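Local structure of uncharacterized protein MTH_862 (Methanothermobacter thermautotrophicus, 2R47) at residues K7-I12 / C142-D147; G17-A22 / M121-M126; I55-T60 / K107-D112; L88-G93 / E136-D141. The protein is of unknown function but belongs to an uncharacterised archaeal family (DUF2124) and assembles here as two copies whose beta-sheets join across the interface. All coordinates share one frame; numbering follows the deposited sequence.

Contact 1 of 4, residues K7-I12 / C142-D147; sequences KEFRGI and CVINAD. With SO4 (sulfate ion), chain F.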
loop_
_atom_site.group_PDB
_atom_site.type_symbol
_atom_site.label_atom_id
_atom_site.label_comp_id
_atom_site.label_asym_id
_atom_site.label_seq_id
_atom_site.Cartn_x
_atom_site.Cartn_y
_atom_site.Cartn_z
ATOM N N LYS A 7 9.107 10.271 18.002
ATOM C CA LYS A 7 7.754 10.143 18.518
ATOM C C LYS A 7 7.054 8.916 17.999
ATOM O O LYS A 7 7.547 8.274 17.079
ATOM C CB LYS A 7 6.944 11.334 18.082
ATOM C CG LYS A 7 6.899 11.517 16.598
ATOM C CD LYS A 7 6.142 12.807 16.333
ATOM C CE LYS A 7 6.161 13.175 14.886
ATOM N NZ LYS A 7 5.412 14.471 14.753
ATOM N N GLU A 8 5.878 8.645 18.551
ATOM C CA GLU A 8 5.096 7.464 18.149
ATOM C C GLU A 8 3.858 7.912 17.396
ATOM O O GLU A 8 3.391 9.045 17.563
ATOM C CB GLU A 8 4.648 6.642 19.374
ATOM C CG GLU A 8 5.777 6.159 20.254
ATOM C CD GLU A 8 5.299 5.262 21.422
ATOM O OE1 GLU A 8 4.105 4.841 21.422
ATOM O OE2 GLU A 8 6.133 4.982 22.329
ATOM N N PHE A 9 3.291 7.016 16.594
ATOM C CA PHE A 9 2.056 7.321 15.908
ATOM C C PHE A 9 1.220 6.057 15.857
ATOM O O PHE A 9 1.740 4.950 16.048
ATOM C CB PHE A 9 2.287 7.880 14.486
ATOM C CG PHE A 9 3.017 6.939 13.569
ATOM C CD1 PHE A 9 2.304 5.967 12.814
ATOM C CD2 PHE A 9 4.422 6.981 13.489
ATOM C CE1 PHE A 9 3.004 5.070 11.967
ATOM C CE2 PHE A 9 5.136 6.080 12.648
ATOM C CZ PHE A 9 4.426 5.139 11.889
ATOM N N ARG A 10 -0.056 6.230 15.546
ATOM C CA ARG A 10 -0.985 5.111 15.476
ATOM C C ARG A 10 -2.000 5.382 14.376
ATOM O O ARG A 10 -2.526 6.495 14.243
ATOM C CB ARG A 10 -1.662 4.942 16.842
ATOM C CG ARG A 10 -2.650 3.805 16.880
ATOM C CD ARG A 10 -2.939 3.382 18.316
ATOM N NE ARG A 10 -4.006 2.387 18.398
ATOM C CZ ARG A 10 -3.970 1.141 17.903
ATOM N NH1 ARG A 10 -2.927 0.678 17.184
ATOM N NH2 ARG A 10 -5.024 0.355 18.089
ATOM N N GLY A 11 -2.261 4.357 13.580
ATOM C CA GLY A 11 -3.214 4.436 12.488
ATOM C C GLY A 11 -2.617 4.965 11.202
ATOM O O GLY A 11 -1.569 5.627 11.231
ATOM N N ILE A 12 -3.322 4.725 10.087
ATOM C CA ILE A 12 -2.917 5.191 8.744
ATOM C C ILE A 12 -2.894 6.706 8.631
ATOM O O ILE A 12 -1.973 7.275 8.084
ATOM C CB ILE A 12 -3.869 4.652 7.625
ATOM C CG1 ILE A 12 -3.926 3.112 7.641
ATOM C CG2 ILE A 12 -3.360 5.091 6.227
ATOM C CD1 ILE A 12 -2.647 2.454 7.197
ATOM N N CYS A 142 16.169 10.375 8.590
ATOM C CA CYS A 142 14.910 10.136 9.290
ATOM C C CYS A 142 14.431 8.756 8.859
ATOM O O CYS A 142 14.539 8.430 7.683
ATOM C CB CYS A 142 13.838 11.216 8.913
ATOM S SG CYS A 142 12.115 10.891 9.485
ATOM N N VAL A 143 13.884 7.967 9.782
ATOM C CA VAL A 143 13.295 6.687 9.405
ATOM C C VAL A 143 11.895 6.682 10.011
ATOM O O VAL A 143 11.725 7.093 11.147
ATOM C CB VAL A 143 14.132 5.435 9.931
ATOM C CG1 VAL A 143 13.288 4.120 9.830
ATOM C CG2 VAL A 143 15.433 5.301 9.103
ATOM N N ILE A 144 10.904 6.229 9.261
ATOM C CA ILE A 144 9.589 6.028 9.803
ATOM C C ILE A 144 9.325 4.529 9.706
ATOM O O ILE A 144 9.421 3.962 8.625
ATOM C CB ILE A 144 8.536 6.804 8.971
ATOM C CG1 ILE A 144 8.781 8.316 9.132
ATOM C CG2 ILE A 144 7.120 6.448 9.486
ATOM C CD1 ILE A 144 8.142 9.172 8.046
ATOM N N ASN A 145 9.113 3.894 10.853
ATOM C CA ASN A 145 8.922 2.454 10.936
ATOM C C ASN A 145 7.531 2.147 11.467
ATOM O O ASN A 145 7.132 2.733 12.469
ATOM C CB ASN A 145 9.969 1.831 11.864
ATOM C CG ASN A 145 9.724 0.338 12.069
ATOM O OD1 ASN A 145 9.507 -0.398 11.116
ATOM N ND2 ASN A 145 9.725 -0.099 13.320
ATOM N N ALA A 146 6.787 1.244 10.839
ATOM C CA ALA A 146 5.475 0.883 11.411
ATOM C C ALA A 146 5.383 -0.609 11.706
ATOM O O ALA A 146 5.978 -1.418 10.965
ATOM C CB ALA A 146 4.359 1.248 10.428
ATOM N N ASP A 147 4.572 -0.999 12.703
ATOM C CA ASP A 147 4.342 -2.402 12.929
ATOM C C ASP A 147 2.899 -2.685 12.612
ATOM O O ASP A 147 2.037 -1.855 12.864
ATOM C CB ASP A 147 4.607 -2.807 14.391
ATOM C CG ASP A 147 6.069 -2.637 14.787
ATOM O OD1 ASP A 147 6.957 -2.647 13.932
ATOM O OD2 ASP A 147 6.329 -2.443 15.970
HETATM S S SO4 F . -6.676 5.583 11.041
HETATM O O1 SO4 F . -8.140 5.618 10.943
HETATM O O2 SO4 F . -6.298 4.392 10.233
HETATM O O3 SO4 F . -6.272 5.540 12.436
HETATM O O4 SO4 F . -6.099 6.754 10.482
#

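Contact 2 of 4, residues G17-A22 / M121-M126; sequences GVFREA and MGLCYM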
loop_
_atom_site.group_PDB
_atom_site.type_symbol
_atom_site.label_atom_id
_atom_site.label_comp_id
_atom_site.label_asym_id
_atom_site.label_seq_id
_atom_site.Cartn_x
_atom_site.Cartn_y
_atom_site.Cartn_z
ATOM N N GLY A 17 0.619 11.366 8.041
ATOM C CA GLY A 17 0.933 12.683 8.625
ATOM C C GLY A 17 2.374 12.903 9.048
ATOM O O GLY A 17 2.963 13.971 8.764
ATOM N N VAL A 18 2.970 11.913 9.715
ATOM C CA VAL A 18 4.393 12.058 10.110
ATOM C C VAL A 18 5.299 12.084 8.881
ATOM O O VAL A 18 6.349 12.714 8.896
ATOM C CB VAL A 18 4.868 11.010 11.137
ATOM C CG1 VAL A 18 4.019 11.102 12.415
ATOM C CG2 VAL A 18 4.839 9.578 10.546
ATOM N N PHE A 19 4.891 11.407 7.808
ATOM C CA PHE A 19 5.639 11.491 6.548
ATOM C C PHE A 19 5.498 12.907 5.971
ATOM O O PHE A 19 6.514 13.555 5.602
ATOM C CB PHE A 19 5.167 10.418 5.523
ATOM C CG PHE A 19 5.983 10.440 4.230
ATOM C CD1 PHE A 19 7.307 9.993 4.223
ATOM C CD2 PHE A 19 5.445 10.999 3.073
ATOM C CE1 PHE A 19 8.088 10.066 3.036
ATOM C CE2 PHE A 19 6.218 11.086 1.907
ATOM C CZ PHE A 19 7.503 10.575 1.885
ATOM N N ARG A 20 4.270 13.416 5.902
ATOM C CA ARG A 20 4.072 14.776 5.397
ATOM C C ARG A 20 4.926 15.785 6.146
ATOM O O ARG A 20 5.486 16.669 5.532
ATOM C CB ARG A 20 2.620 15.210 5.562
ATOM C CG ARG A 20 1.701 14.521 4.593
ATOM C CD ARG A 20 0.343 15.280 4.460
ATOM N NE ARG A 20 -0.644 14.313 3.989
ATOM C CZ ARG A 20 -1.436 13.588 4.771
ATOM N NH1 ARG A 20 -1.445 13.773 6.090
ATOM N NH2 ARG A 20 -2.271 12.691 4.215
ATOM N N GLU A 21 5.019 15.620 7.464
ATOM C CA GLU A 21 5.837 16.486 8.316
ATOM C C GLU A 21 7.313 16.335 7.987
ATOM O O GLU A 21 8.029 17.351 7.875
ATOM C CB GLU A 21 5.617 16.099 9.776
ATOM C CG GLU A 21 4.270 16.497 10.297
ATOM C CD GLU A 21 4.013 15.959 11.698
ATOM O OE1 GLU A 21 4.827 15.174 12.256
ATOM O OE2 GLU A 21 2.965 16.328 12.249
ATOM N N ALA A 22 7.765 15.083 7.846
ATOM C CA ALA A 22 9.165 14.777 7.541
ATOM C C ALA A 22 9.612 15.433 6.215
ATOM O O ALA A 22 10.718 15.920 6.130
ATOM C CB ALA A 22 9.416 13.251 7.539
ATOM N N MET A 121 15.968 9.194 3.670
ATOM C CA MET A 121 14.978 8.627 4.565
ATOM C C MET A 121 14.731 7.146 4.306
ATOM O O MET A 121 14.997 6.643 3.218
ATOM C CB MET A 121 13.647 9.370 4.402
ATOM C CG MET A 121 13.697 10.778 4.947
ATOM S SD MET A 121 12.083 11.597 4.942
ATOM C CE MET A 121 10.958 10.219 5.361
ATOM N N GLY A 122 14.224 6.471 5.329
ATOM C CA GLY A 122 13.691 5.139 5.174
ATOM C C GLY A 122 12.266 5.023 5.661
ATOM O O GLY A 122 11.876 5.578 6.707
ATOM N N LEU A 123 11.482 4.248 4.945
ATOM C CA LEU A 123 10.123 4.007 5.362
ATOM C C LEU A 123 10.015 2.494 5.340
ATOM O O LEU A 123 10.224 1.876 4.303
ATOM C CB LEU A 123 9.207 4.620 4.310
ATOM C CG LEU A 123 7.801 5.076 4.574
ATOM C CD1 LEU A 123 7.809 6.164 5.642
ATOM C CD2 LEU A 123 7.263 5.660 3.219
ATOM N N CYS A 124 9.774 1.864 6.491
ATOM C CA CYS A 124 9.736 0.405 6.490
ATOM C C CYS A 124 8.710 -0.126 7.508
ATOM O O CYS A 124 8.077 0.644 8.231
ATOM C CB CYS A 124 11.145 -0.171 6.788
ATOM S SG CYS A 124 11.810 0.284 8.411
ATOM N N TYR A 125 8.546 -1.449 7.519
ATOM C CA TYR A 125 7.669 -2.107 8.443
ATOM C C TYR A 125 8.497 -3.091 9.254
ATOM O O TYR A 125 9.485 -3.637 8.751
ATOM C CB TYR A 125 6.524 -2.819 7.729
ATOM C CG TYR A 125 5.585 -1.839 7.061
ATOM C CD1 TYR A 125 4.405 -1.402 7.693
ATOM C CD2 TYR A 125 5.925 -1.283 5.825
ATOM C CE1 TYR A 125 3.562 -0.472 7.057
ATOM C CE2 TYR A 125 5.115 -0.323 5.211
ATOM C CZ TYR A 125 3.940 0.083 5.826
ATOM O OH TYR A 125 3.186 1.028 5.144
ATOM N N MET A 126 8.046 -3.341 10.482
ATOM C CA MET A 126 8.614 -4.367 11.358
ATOM C C MET A 126 10.109 -4.160 11.580
ATOM O O MET A 126 10.858 -5.146 11.700
ATOM C CB MET A 126 8.326 -5.787 10.801
ATOM C CG MET A 126 6.844 -6.009 10.456
ATOM S SD MET A 126 5.667 -5.618 11.757
ATOM C CE MET A 126 5.933 -7.039 12.838
#

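Contact 3 of 4, residues I55-T60 / K107-D112; sequences IFIPNT and KKLVED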
loop_
_atom_site.group_PDB
_atom_site.type_symbol
_atom_site.label_atom_id
_atom_site.label_comp_id
_atom_site.label_asym_id
_atom_site.label_seq_id
_atom_site.Cartn_x
_atom_site.Cartn_y
_atom_site.Cartn_z
ATOM N N ILE A 55 8.739 10.488 -7.758
ATOM C CA ILE A 55 9.107 9.393 -8.667
ATOM C C ILE A 55 9.312 8.070 -7.915
ATOM O O ILE A 55 9.594 8.066 -6.699
ATOM C CB ILE A 55 10.424 9.695 -9.477
ATOM C CG1 ILE A 55 11.645 9.746 -8.545
ATOM C CG2 ILE A 55 10.338 11.045 -10.304
ATOM C CD1 ILE A 55 13.022 10.012 -9.318
ATOM N N PHE A 56 9.217 6.955 -8.665
ATOM C CA PHE A 56 9.430 5.603 -8.091
ATOM C C PHE A 56 10.646 5.029 -8.796
ATOM O O PHE A 56 10.679 4.993 -10.038
ATOM C CB PHE A 56 8.243 4.703 -8.346
ATOM C CG PHE A 56 8.510 3.255 -7.942
ATOM C CD1 PHE A 56 8.749 2.956 -6.588
ATOM C CD2 PHE A 56 8.601 2.241 -8.893
ATOM C CE1 PHE A 56 9.045 1.659 -6.174
ATOM C CE2 PHE A 56 8.907 0.927 -8.492
ATOM C CZ PHE A 56 9.138 0.644 -7.144
ATOM N N ILE A 57 11.625 4.609 -8.009
ATOM C CA ILE A 57 12.859 4.032 -8.526
ATOM C C ILE A 57 12.773 2.538 -8.238
ATOM O O ILE A 57 12.715 2.160 -7.084
ATOM C CB ILE A 57 14.072 4.649 -7.799
ATOM C CG1 ILE A 57 14.179 6.162 -8.081
ATOM C CG2 ILE A 57 15.397 3.886 -8.123
ATOM C CD1 ILE A 57 14.971 6.860 -6.975
ATOM N N PRO A 58 12.748 1.702 -9.289
ATOM C CA PRO A 58 12.699 0.269 -9.069
ATOM C C PRO A 58 14.070 -0.286 -8.658
ATOM O O PRO A 58 15.080 -0.091 -9.351
ATOM C CB PRO A 58 12.239 -0.274 -10.425
ATOM C CG PRO A 58 12.852 0.673 -11.442
ATOM C CD PRO A 58 12.749 2.043 -10.737
ATOM N N ASN A 59 14.087 -0.996 -7.533
ATOM C CA ASN A 59 15.319 -1.528 -6.957
ATOM C C ASN A 59 16.312 -0.397 -6.777
ATOM O O ASN A 59 16.014 0.531 -6.076
ATOM C CB ASN A 59 15.847 -2.692 -7.817
ATOM C CG ASN A 59 14.894 -3.874 -7.809
ATOM O OD1 ASN A 59 14.517 -4.368 -6.748
ATOM N ND2 ASN A 59 14.421 -4.257 -8.975
ATOM N N THR A 60 17.509 -0.467 -7.383
ATOM C CA THR A 60 18.417 0.686 -7.267
ATOM C C THR A 60 18.704 1.268 -8.671
ATOM O O THR A 60 19.743 1.867 -8.900
ATOM C CB THR A 60 19.730 0.324 -6.526
ATOM O OG1 THR A 60 20.381 -0.747 -7.222
ATOM C CG2 THR A 60 19.442 -0.124 -5.081
ATOM N N LYS A 107 24.269 2.474 -1.930
ATOM C CA LYS A 107 25.055 3.685 -1.733
ATOM C C LYS A 107 25.280 4.432 -3.037
ATOM O O LYS A 107 25.377 5.668 -3.041
ATOM C CB LYS A 107 26.391 3.375 -1.075
ATOM C CG LYS A 107 26.304 2.876 0.331
ATOM C CD LYS A 107 27.739 2.477 0.704
ATOM C CE LYS A 107 27.854 1.945 2.070
ATOM N NZ LYS A 107 29.232 1.358 2.232
ATOM N N LYS A 108 25.395 3.692 -4.140
ATOM C CA LYS A 108 25.552 4.336 -5.451
ATOM C C LYS A 108 24.257 5.052 -5.817
ATOM O O LYS A 108 24.284 6.123 -6.409
ATOM C CB LYS A 108 25.877 3.312 -6.537
ATOM C CG LYS A 108 26.034 3.948 -7.914
ATOM C CD LYS A 108 27.377 4.677 -8.034
ATOM C CE LYS A 108 27.538 5.363 -9.399
ATOM N NZ LYS A 108 26.882 4.585 -10.503
ATOM N N LEU A 109 23.124 4.436 -5.503
ATOM C CA LEU A 109 21.816 5.104 -5.709
ATOM C C LEU A 109 21.749 6.411 -4.951
ATOM O O LEU A 109 21.274 7.414 -5.476
ATOM C CB LEU A 109 20.660 4.211 -5.257
ATOM C CG LEU A 109 19.293 4.877 -5.411
ATOM C CD1 LEU A 109 18.936 5.183 -6.897
ATOM C CD2 LEU A 109 18.203 4.044 -4.736
ATOM N N VAL A 110 22.208 6.389 -3.697
ATOM C CA VAL A 110 22.136 7.577 -2.869
ATOM C C VAL A 110 23.025 8.640 -3.506
ATOM O O VAL A 110 22.637 9.800 -3.615
ATOM C CB VAL A 110 22.498 7.279 -1.406
ATOM C CG1 VAL A 110 22.534 8.596 -0.588
ATOM C CG2 VAL A 110 21.467 6.303 -0.799
ATOM N N GLU A 111 24.211 8.233 -3.963
ATOM C CA GLU A 111 25.120 9.151 -4.626
ATOM C C GLU A 111 24.518 9.745 -5.876
ATOM O O GLU A 111 24.668 10.960 -6.134
ATOM C CB GLU A 111 26.415 8.424 -4.998
ATOM C CG GLU A 111 27.480 9.360 -5.552
ATOM C CD GLU A 111 27.904 10.429 -4.539
ATOM O OE1 GLU A 111 27.737 10.188 -3.313
ATOM O OE2 GLU A 111 28.414 11.501 -4.965
ATOM N N ASP A 112 23.847 8.912 -6.670
ATOM C CA ASP A 112 23.307 9.363 -7.956
ATOM C C ASP A 112 21.972 10.122 -7.906
ATOM O O ASP A 112 21.766 11.092 -8.654
ATOM C CB ASP A 112 23.127 8.171 -8.910
ATOM C CG ASP A 112 24.458 7.552 -9.370
ATOM O OD1 ASP A 112 25.565 8.129 -9.167
ATOM O OD2 ASP A 112 24.374 6.442 -9.935
#

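Contact 4 of 4, residues L88-G93 / E136-D141; sequences LVLLGG and ELLDFD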
loop_
_atom_site.group_PDB
_atom_site.type_symbol
_atom_site.label_atom_id
_atom_site.label_comp_id
_atom_site.label_asym_id
_atom_site.label_seq_id
_atom_site.Cartn_x
_atom_site.Cartn_y
_atom_site.Cartn_z
ATOM N N LEU A 88 15.317 11.298 -0.720
ATOM C CA LEU A 88 15.292 9.965 -1.264
ATOM C C LEU A 88 14.779 9.048 -0.165
ATOM O O LEU A 88 15.378 8.972 0.890
ATOM C CB LEU A 88 16.678 9.532 -1.741
ATOM C CG LEU A 88 16.788 8.102 -2.304
ATOM C CD1 LEU A 88 15.800 7.748 -3.437
ATOM C CD2 LEU A 88 18.267 7.838 -2.722
ATOM N N VAL A 89 13.679 8.334 -0.436
ATOM C CA VAL A 89 13.073 7.465 0.546
ATOM C C VAL A 89 13.364 6.015 0.126
ATOM O O VAL A 89 12.869 5.518 -0.920
ATOM C CB VAL A 89 11.505 7.716 0.666
ATOM C CG1 VAL A 89 10.896 6.770 1.753
ATOM C CG2 VAL A 89 11.186 9.240 0.895
ATOM N N LEU A 90 14.164 5.329 0.929
ATOM C CA LEU A 90 14.413 3.898 0.706
ATOM C C LEU A 90 13.284 3.115 1.382
ATOM O O LEU A 90 12.968 3.359 2.567
ATOM C CB LEU A 90 15.754 3.479 1.330
ATOM C CG LEU A 90 16.967 4.299 0.833
ATOM C CD1 LEU A 90 18.301 3.718 1.535
ATOM C CD2 LEU A 90 17.027 4.325 -0.696
ATOM N N LEU A 91 12.723 2.156 0.652
ATOM C CA LEU A 91 11.662 1.289 1.165
ATOM C C LEU A 91 12.250 0.013 1.727
ATOM O O LEU A 91 13.315 -0.464 1.259
ATOM C CB LEU A 91 10.591 1.050 0.060
ATOM C CG LEU A 91 9.994 2.408 -0.394
ATOM C CD1 LEU A 91 9.052 2.183 -1.603
ATOM C CD2 LEU A 91 9.198 3.125 0.707
ATOM N N GLY A 92 11.597 -0.534 2.769
ATOM C CA GLY A 92 12.164 -1.648 3.500
ATOM C C GLY A 92 12.573 -2.893 2.707
ATOM O O GLY A 92 13.539 -3.580 3.081
ATOM N N GLY A 93 11.832 -3.199 1.651
ATOM C CA GLY A 93 12.115 -4.351 0.794
ATOM C C GLY A 93 13.529 -4.337 0.257
ATOM O O GLY A 93 14.098 -5.406 -0.004
ATOM N N GLU A 136 23.724 1.245 10.732
ATOM C CA GLU A 136 25.189 1.342 10.830
ATOM C C GLU A 136 25.867 1.492 9.467
ATOM O O GLU A 136 26.953 2.043 9.387
ATOM C CB GLU A 136 25.765 0.179 11.641
ATOM C CG GLU A 136 25.154 0.112 13.037
ATOM C CD GLU A 136 25.974 -0.715 14.013
ATOM O OE1 GLU A 136 27.214 -0.776 13.854
ATOM O OE2 GLU A 136 25.379 -1.291 14.953
ATOM N N LEU A 137 25.212 1.031 8.406
ATOM C CA LEU A 137 25.792 1.001 7.066
ATOM C C LEU A 137 25.470 2.246 6.277
ATOM O O LEU A 137 26.221 2.582 5.378
ATOM C CB LEU A 137 25.324 -0.232 6.265
ATOM C CG LEU A 137 25.523 -1.622 6.911
ATOM C CD1 LEU A 137 25.122 -2.639 5.909
ATOM C CD2 LEU A 137 26.936 -1.838 7.331
ATOM N N LEU A 138 24.327 2.885 6.579
ATOM C CA LEU A 138 23.847 4.114 5.872
ATOM C C LEU A 138 23.654 5.262 6.870
ATOM O O LEU A 138 23.445 5.021 8.032
ATOM C CB LEU A 138 22.507 3.861 5.176
ATOM C CG LEU A 138 22.409 2.792 4.100
ATOM C CD1 LEU A 138 21.008 2.681 3.509
ATOM C CD2 LEU A 138 23.433 3.091 2.995
ATOM N N ASP A 139 23.712 6.506 6.421
ATOM C CA ASP A 139 23.481 7.651 7.292
ATOM C C ASP A 139 22.056 8.179 7.037
ATOM O O ASP A 139 21.873 9.146 6.263
ATOM C CB ASP A 139 24.533 8.733 7.003
ATOM C CG ASP A 139 24.349 9.991 7.848
ATOM O OD1 ASP A 139 23.751 9.923 8.924
ATOM O OD2 ASP A 139 24.819 11.066 7.428
ATOM N N PHE A 140 21.054 7.523 7.623
ATOM C CA PHE A 140 19.662 8.017 7.483
ATOM C C PHE A 140 19.467 9.338 8.238
ATOM O O PHE A 140 19.894 9.461 9.402
ATOM C CB PHE A 140 18.650 6.996 8.037
ATOM C CG PHE A 140 18.421 5.830 7.159
ATOM C CD1 PHE A 140 17.664 5.953 5.995
ATOM C CD2 PHE A 140 18.878 4.557 7.550
ATOM C CE1 PHE A 140 17.403 4.820 5.170
ATOM C CE2 PHE A 140 18.629 3.435 6.759
ATOM C CZ PHE A 140 17.892 3.561 5.558
ATOM N N ASP A 141 18.792 10.300 7.597
ATOM C CA ASP A 141 18.334 11.475 8.321
ATOM C C ASP A 141 17.056 11.238 9.102
ATOM O O ASP A 141 16.856 11.815 10.161
ATOM C CB ASP A 141 18.169 12.677 7.378
ATOM C CG ASP A 141 19.489 13.078 6.740
ATOM O OD1 ASP A 141 20.404 13.495 7.476
ATOM O OD2 ASP A 141 19.633 12.935 5.517
#

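Contact 1 of 4, residues K7-I12 / C142-D147
Phe-9 carries the contact, laying its ring between strand 7-10 and Ile-144, Asn-145 and Ala-146 of strand 142-147. The apolar part is small: Phe-9 CE2 lies 3.8 Å from Ile-144 CG2, the two side chains crossing at about a right angle, and Phe-9 CZ is 4.2 Å from Ala-146 CB. CG sits between the backbone N and the carbonyl carbon (chi1 61°), and this swings the ring over to a strand that the CB itself does not face. The ring also meets the backbone, obliquely, with Phe-9 CZ 3.7 Å from Asn-145 O. An alanine at this site is likely to open a gap over Ile-144 CG2 and leave His-15 without its stacked ring. The polar part lies apart from this packing, where Ile-12 N gives a hydrogen bond to sulfate O2 at 3.0 Å and 143°; Lys-13 N binds the same ion, which probably came from the crystallisation liquor. Gly-11 CA comes within 3.3 Å of sulfate O3, where a CB would collide with it. The two strands run 8.8 Å apart at 44°, too far for backbone pairing. Strand 142-154 instead pairs with strand 118-125, His-15 of helix 11-22 stacks on the Phe-9 ring and also touches Ile-144, and both segments join antiparallel ladders with the second subunit.

Contact 2 of 4, residues G17-A22 / M121-M126
Met-121 CE fits between Phe-19 and Ala-22, one turn apart on helix 17-22, and this is the tight part of the contact. The methyl group, Met-121 CE, is 3.7 Å from Phe-19 CE1 and 4.0 Å from Ala-22 CB, while Met-121 SD stands 4.1 Å from Ala-22 CB. The methionine runs extended through chi2 and bends at chi3 (37°), which folds its end in against the helix; it approaches the ring obliquely. Phe-19 holds its CG anti to the backbone N (chi1 -177°), and that sends the ring out from the helix toward the sheet. Leu-123 touches it less closely, with Leu-123 CD1 4.1 Å from Phe-19 CD1 and the two side chains at about a right angle. Helix and strand run nearly antiparallel, at 173° and 11.5 Å between axes: the helix lies over one face of a central sheet whose parallel strands 53-58, 28-33, 88-91, 118-125 and 142-154 follow the order of a doubly wound, flavodoxin-like fold. Phe-45 of helix 40-48 meets the Phe-19 ring edge-to-face and also touches Leu-123, and Val-89 packs on both from the next strand. The opposite side of the helix is loose and polar. Arg-20 and Glu-21 are exposed there, Arg-20 NE bonding to Ala-48 O and Glu-21 OE1 forming a salt bridge with Lys-7 NZ. Toward its C-terminal end the strand segment draws away from the helix; Tyr-125 reaches Ile-12 and Met-126 reaches Arg-10, both of the second subunit.

Contact 3 of 4, residues I55-T60 / K107-D112
Leu-109 extends from its helix with CG anti to the backbone N (chi1 178°), a torsion that carries both methyl groups toward segment 55-60, and Ile-57 places CG1 beside its backbone N (chi1 -64°), which leaves CG2 opposite that N and turned to the leucine. The branches meet where Ile-57 CG2 lies 4.0 Å from Leu-109 CD1, the side chains crossing at a slant. Further along, the backbones come close: the CA atoms of Thr-60 and Leu-109 are 5.8 Å apart, and Thr-60 CB sits 4.2 Å from Leu-109 CB. Leu-109 CD1 is also 4.0 Å from Thr-60 O, so this one methyl touches both a side chain and a main-chain carbonyl. Asn-59, with a positive phi of 54°, turns the chain away from the strand line and brings Thr-60 beside the helix, where it also touches Ser-101, Asp-105 and Val-106. Helix 103-113 belongs to the beta-alpha-beta crossover from strand 88-91 to strand 118-125, and through Leu-109 it covers the sheet at Ala-32 and Leu-88 as well as at Ile-57. On strand 53-58, Phe-56 and Pro-58 pack on Tyr-73 of the second subunit. Lys-108 NZ and Asp-112 OD2, one turn on, form a salt bridge at 3.2 Å whose hydrogen bond is weak. The chemistry between the two segments is therefore van der Waals packing: leucine, isoleucine, a threonine CB and its carbonyl join the helix to the strand and the following loop by shape, without directional bonds.

Contact 4 of 4, residues L88-G93 / E136-D141
Strand 88-91 runs through the middle of the sheet while segment 136-141 leaves its helix at Leu-138 and passes over one sheet face, with the CA atoms of Leu-90 and Phe-140 9.5 Å apart. This is the helix-to-strand return of a doubly wound alpha/beta fold, leading from helix 134-137 into the last strand, 142-154, which continues the sheet into the second subunit. Leu-90 reaches across that distance. Its CG lies beside the backbone N, opposite the carbonyl carbon (chi1 -56°), and with chi2 extended the CD1 methyl is carried straight out. Leu-138 has nearly the same torsions and comes to meet it tip to tip, Leu-90 CD1 and Leu-138 CD1 being 3.5 Å apart, a snug fit for two methyl groups. Leu-90 CD1 also lies 3.9 Å from Phe-140 CE1, approaching the ring obliquely, so that one methyl group is shared by both partners. Helix 103-113 packs alongside, Val-106 on Leu-90 and Ile-103 on Leu-138, and Phe-129 meets the Phe-140 ring with planes at about 45°. Val-89, the neighbour along the strand, points to the other face of the sheet, beside Ile-29 and Phe-31 of strand 28-33 and Leu-123 of strand 118-125. Beyond the strand, Gly-92 and Gly-93 turn at its C-terminal end, the usual place for functional loops in such folds, though no function is established for this one. There Gly-93 N makes a weak hydrogen bond to OD1 of the cysteinesulfonic acid at position 38.

Overall arrangement
Contacts 1, 2 and 4 are buried, whereas contact 3 is only partly so and lies across the chain's centre from contacts 1 and 2; contact 1 lies farthest from that centre, buried against the second subunit. Contacts 1 and 2 share helix 11-22 and the neighbouring strands 142-154 and 118-125, which are joined by a probable hydrogen bond from Ile-144 N to Gly-122 O. Contacts 3 and 4 work on the other face of the sheet, beside helix 103-113, and meet where Ile-57 and Val-110 pack on Leu-88. Contacts 2 and 4 are linked by backbone pairing of Met-121 with Leu-88 and Leu-90. All four are apolar at heart; contact 1 adds a bound sulfate, and contact 3 a salt bridge within the helix.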